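NADH oxidoreductase (Mesorhizobium loti, PDB 3PI7) probably acts as an NAD(P)H-dependent oxidoreductase of the quinone reductase type, pairing a GroES-like domain with a nucleotide-binding Rossmann domain. Local coordinates at residues G173-Q176 and L177-L180; E286-L290 and S291-R295. All blocks are in the same frame, centred on the assembly; numbering follows the deposited sequence. Where two conformers were deposited one is given.

Overall arrangement
Following the chain from the N terminus, contact 1 comes first: it turns the loop after strand 167-170 into the start of helix 176-188, the first strand-to-helix junction of the six-stranded parallel Rossmann sheet. Contact 2 comes more than a hundred residues later, where strand 284-287, outermost within this chain at the other end of the sheet from 212-215, runs into helix 290-296. Each contact closes a local turn at a helix start, and the two follow in series without nesting or crossing. The centres of contact 1 and contact 2 are about 18 Å apart. The nearest atoms of contact 1 and contact 2 are about 7 Å apart, so they do not touch; helix 148-163 and Tyr-262 are neighbours of both.

Contact 1: residues G173-Q176 and L177-L180; sequences GASQ and LCKL
Ser-175 turns its hydroxyl back under the first turn of the helix, where OG accepts from Cys-178 N at 3.3 Å with an N-H...O angle of 162°. A chi1 of 72°, which sets OG between the backbone N and the carbonyl carbon, points it at that amide; the same oxygen is hydrogen-bonded to Ala-172 O. Ser-175 is thus the N-cap of helix 176-188, at the end of the loop that follows strand 167-170 of the Rossmann domain. Without the hydroxyl, as with an alanine in its place, Cys-178 N would probably lose its capping acceptor and Ala-172 O its hydroxyl partner. On the neighbouring flank Lys-179 runs back alongside the loop, its CG 3.3 Å from Ser-175 O. The bend at chi3 then carries CE past Ala-174 O and lets NZ reach the same carbonyl through a water, which donates to Ala-174 O at 2.7 Å and accepts from Lys-179 NZ at 2.8 Å. Gln-176 crosses Lys-179 at about a right angle, with OE1 4.1 Å from both Lys-179 CB and Leu-180 CG. Lys-179 N donates to Ser-175 O and Leu-180 N to Gln-176 O, backbone i to i+4 bonds of the first turn.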
loop_
_atom_site.group_PDB
_atom_site.type_symbol
_atom_site.label_atom_id
_atom_site.label_comp_id
_atom_site.label_asym_id
_atom_site.label_seq_id
_atom_site.Cartn_x
_atom_site.Cartn_y
_atom_site.Cartn_z
ATOM N N GLY A 173 19.500 8.629 -0.756
ATOM C CA GLY A 173 20.036 9.277 0.431
ATOM C C GLY A 173 20.794 10.567 0.210
ATOM O O GLY A 173 20.777 11.446 1.069
ATOM N N ALA A 174 21.430 10.721 -0.939
ATOM C CA ALA A 174 22.228 11.922 -1.166
ATOM C C ALA A 174 21.438 13.095 -1.742
ATOM O O ALA A 174 22.028 14.153 -1.988
ATOM C CB ALA A 174 23.384 11.589 -2.079
ATOM N N SER A 175 20.125 12.934 -1.968
ATOM C CA SER A 175 19.315 14.009 -2.546
ATOM C C SER A 175 19.181 15.180 -1.562
ATOM O O SER A 175 19.309 14.965 -0.359
ATOM C CB SER A 175 17.941 13.477 -2.938
ATOM O OG SER A 175 17.153 13.209 -1.791
ATOM N N GLN A 176 18.965 16.422 -2.060
ATOM C CA GLN A 176 18.810 17.562 -1.148
ATOM C C GLN A 176 17.700 17.324 -0.106
ATOM O O GLN A 176 17.869 17.649 1.068
ATOM C CB GLN A 176 18.523 18.859 -1.906
ATOM C CG GLN A 176 18.464 20.073 -0.974
ATOM C CD GLN A 176 19.776 20.267 -0.246
ATOM O OE1 GLN A 176 19.869 20.079 0.978
ATOM N NE2 GLN A 176 20.838 20.530 -1.003
ATOM N N LEU A 177 16.571 16.761 -0.542
ATOM C CA LEU A 177 15.452 16.488 0.349
ATOM C C LEU A 177 15.877 15.544 1.505
ATOM O O LEU A 177 15.616 15.841 2.692
ATOM C CB LEU A 177 14.308 15.892 -0.467
ATOM C CG LEU A 177 13.061 15.442 0.281
ATOM C CD1 LEU A 177 12.517 16.527 1.215
ATOM C CD2 LEU A 177 11.982 15.048 -0.709
ATOM N N CYS A 178 16.545 14.437 1.157
ATOM C CA CYS A 178 16.989 13.478 2.173
ATOM C C CYS A 178 17.958 14.141 3.133
ATOM O O CYS A 178 17.867 13.913 4.348
ATOM C CB CYS A 178 17.590 12.234 1.532
ATOM S SG CYS A 178 16.363 11.160 0.740
ATOM N N LYS A 179 18.839 15.013 2.623
ATOM C CA LYS A 179 19.766 15.712 3.493
ATOM C C LYS A 179 19.032 16.634 4.462
ATOM O O LYS A 179 19.431 16.710 5.616
ATOM C CB LYS A 179 20.832 16.467 2.686
ATOM C CG LYS A 179 21.718 15.493 1.906
ATOM C CD LYS A 179 23.022 16.112 1.391
ATOM C CE LYS A 179 22.833 17.036 0.223
ATOM N NZ LYS A 179 24.155 17.397 -0.361
ATOM N N LEU A 180 17.944 17.306 4.038
ATOM C CA LEU A 180 17.172 18.134 4.977
ATOM C C LEU A 180 16.522 17.253 6.068
ATOM O O LEU A 180 16.487 17.626 7.241
ATOM C CB LEU A 180 16.076 18.919 4.236
ATOM C CG LEU A 180 16.514 20.070 3.324
ATOM C CD1 LEU A 180 15.343 20.607 2.580
ATOM C CD2 LEU A 180 17.210 21.161 4.098
HETATM O O HOH W 1 24.599 14.799 -1.361
#

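Contact 2: residues E286-L290 and S291-R295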
loop_
_atom_site.group_PDB
_atom_site.type_symbol
_atom_site.label_atom_id
_atom_site.label_comp_id
_atom_site.label_asym_id
_atom_site.label_seq_id
_atom_site.Cartn_x
_atom_site.Cartn_y
_atom_site.Cartn_z
ATOM N N GLU A 286 1.806 3.375 0.467
ATOM C CA GLU A 286 1.052 4.586 0.174
ATOM C C GLU A 286 1.932 5.558 -0.601
ATOM O O GLU A 286 3.093 5.251 -0.863
ATOM C CB GLU A 286 0.579 5.225 1.488
ATOM C CG GLU A 286 1.717 5.481 2.446
ATOM C CD GLU A 286 1.304 5.835 3.862
ATOM O OE1 GLU A 286 1.142 7.045 4.140
ATOM O OE2 GLU A 286 1.202 4.915 4.703
ATOM N N GLY A 287 1.367 6.715 -0.934
ATOM C CA GLY A 287 2.123 7.760 -1.602
ATOM C C GLY A 287 2.120 9.035 -0.789
ATOM O O GLY A 287 1.315 9.213 0.125
ATOM N N PHE A 288 3.039 9.917 -1.108
ATOM C CA PHE A 288 3.055 11.224 -0.504
ATOM C C PHE A 288 3.216 12.225 -1.627
ATOM O O PHE A 288 4.133 12.078 -2.433
ATOM C CB PHE A 288 4.210 11.371 0.519
ATOM C CG PHE A 288 4.217 12.769 1.083
ATOM C CD1 PHE A 288 4.918 13.791 0.443
ATOM C CD2 PHE A 288 3.475 13.081 2.215
ATOM C CE1 PHE A 288 4.904 15.090 0.950
ATOM C CE2 PHE A 288 3.455 14.393 2.716
ATOM C CZ PHE A 288 4.144 15.385 2.057
ATOM N N TRP A 289 2.399 13.284 -1.601
ATOM C CA TRP A 289 2.438 14.360 -2.572
ATOM C C TRP A 289 2.274 15.662 -1.816
ATOM O O TRP A 289 1.281 15.839 -1.123
ATOM C CB TRP A 289 1.330 14.156 -3.606
ATOM C CG TRP A 289 1.316 15.130 -4.745
ATOM C CD1 TRP A 289 2.336 15.920 -5.186
ATOM C CD2 TRP A 289 0.217 15.354 -5.629
ATOM N NE1 TRP A 289 1.916 16.669 -6.268
ATOM C CE2 TRP A 289 0.606 16.362 -6.538
ATOM C CE3 TRP A 289 -1.087 14.847 -5.699
ATOM C CZ2 TRP A 289 -0.234 16.801 -7.569
ATOM C CZ3 TRP A 289 -1.924 15.286 -6.714
ATOM C CH2 TRP A 289 -1.499 16.258 -7.627
ATOM N N LEU A 290 3.305 16.516 -1.856
ATOM C CA LEU A 290 3.253 17.771 -1.075
ATOM C C LEU A 290 2.003 18.600 -1.402
ATOM O O LEU A 290 1.336 19.061 -0.473
ATOM C CB LEU A 290 4.527 18.581 -1.293
ATOM C CG LEU A 290 4.589 19.936 -0.553
ATOM C CD1 LEU A 290 4.551 19.777 0.981
ATOM C CD2 LEU A 290 5.730 20.744 -1.048
ATOM N N SER A 291 1.631 18.710 -2.698
ATOM C CA SER A 291 0.418 19.465 -3.071
ATOM C C SER A 291 -0.814 18.903 -2.378
ATOM O O SER A 291 -1.622 19.684 -1.870
ATOM C CB SER A 291 0.211 19.493 -4.583
ATOM O OG SER A 291 1.320 20.089 -5.237
ATOM N N GLU A 292 -0.930 17.550 -2.274
ATOM C CA GLU A 292 -2.051 16.935 -1.588
ATOM C C GLU A 292 -2.001 17.172 -0.093
ATOM O O GLU A 292 -3.029 17.489 0.488
ATOM C CB GLU A 292 -2.149 15.420 -1.890
ATOM C CG GLU A 292 -3.393 14.767 -1.308
ATOM C CD GLU A 292 -4.772 15.260 -1.724
ATOM O OE1 GLU A 292 -4.881 16.033 -2.706
ATOM O OE2 GLU A 292 -5.756 14.830 -1.077
ATOM N N TRP A 293 -0.806 17.077 0.523
ATOM C CA TRP A 293 -0.632 17.284 1.946
ATOM C C TRP A 293 -1.096 18.709 2.322
ATOM O O TRP A 293 -1.784 18.862 3.316
ATOM C CB TRP A 293 0.833 17.044 2.336
ATOM C CG TRP A 293 1.117 17.261 3.793
ATOM C CD1 TRP A 293 1.001 16.354 4.804
ATOM C CD2 TRP A 293 1.539 18.485 4.400
ATOM N NE1 TRP A 293 1.350 16.936 6.005
ATOM C CE2 TRP A 293 1.672 18.246 5.786
ATOM C CE3 TRP A 293 1.899 19.742 3.892
ATOM C CZ2 TRP A 293 2.113 19.232 6.676
ATOM C CZ3 TRP A 293 2.272 20.737 4.786
ATOM C CH2 TRP A 293 2.366 20.477 6.160
HETATM N N MSE A 294 -0.740 19.714 1.493
HETATM C CA MSE A 294 -1.127 21.111 1.731
HETATM C C MSE A 294 -2.621 21.302 1.637
HETATM O O MSE A 294 -3.167 22.119 2.380
HETATM C CB MSE A 294 -0.449 22.022 0.736
HETATM C CG MSE A 294 0.877 22.498 1.207
HETATM SE SE MSE A 294 1.644 23.379 -0.275
HETATM C CE MSE A 294 3.387 23.337 0.269
ATOM N N ARG A 295 -3.281 20.542 0.733
ATOM C CA ARG A 295 -4.737 20.574 0.565
ATOM C C ARG A 295 -5.434 19.942 1.762
ATOM O O ARG A 295 -6.392 20.508 2.290
ATOM C CB ARG A 295 -5.169 19.846 -0.717
ATOM C CG ARG A 295 -5.058 20.684 -1.976
ATOM C CD ARG A 295 -5.731 20.017 -3.162
ATOM N NE ARG A 295 -4.989 18.842 -3.619
ATOM C CZ ARG A 295 -4.108 18.846 -4.615
ATOM N NH1 ARG A 295 -3.855 19.964 -5.285
ATOM N NH2 ARG A 295 -3.478 17.729 -4.952
#
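Trp-289 and Phe-288 both hold CG anti to the backbone N (chi1 -175° and 178°), yet their rings leave the extended chain in different directions, Trp-289 to lie beside Ser-291 and Arg-295, Phe-288 to meet Trp-293. Ser-291 sets its CB over one face of the Trp-289 indole, 3.9 Å from the centroid of the five-membered ring, a CH-pi contact. Over the six-membered ring comes Arg-295, in one of two deposited conformers, its NH2 3.4 Å from Trp-289 CZ3. The guanidinium plane stands steeply to the indole and presents an edge, so any cation-pi attraction is long and weak at most. In this conformer the bend of Arg-295 at chi3 also lets NE and NH2 grip Glu-292 side-on, a salt bridge with Arg-295 NE 3.0 Å from Glu-292 OE1. NH2 uses the anti lone pair, whereas NE comes in on the same anti side but 34° out of the carboxylate plane; OE2 turns to Gln-296 and, in a salt bridge, to Arg-256 of the second subunit. On the inner flank Phe-288 CZ touches Trp-293 CB at 3.7 Å, the ring planes meeting obliquely. Leu-290 lays CD1 3.9 Å from Trp-293 CE3 and, in one of two conformers of selenomethionine Met-294, packs against its methyl, Leu-290 CG to Met-294 CE 3.7 Å. Trp-293 N and Met-294 N donate to Trp-289 O and Leu-290 O, at 2.9 Å each. Ala-155 of helix 148-163 lies against both Phe-288 and Trp-293, whereas Trp-289 meets Phe-280 of the second subunit edge-to-face. With Trp-289 at the N-cap position, this is a strand-to-helix junction at the chain's last Rossmann-sheet strand, one side packed into the domain and the other against the partner subunit.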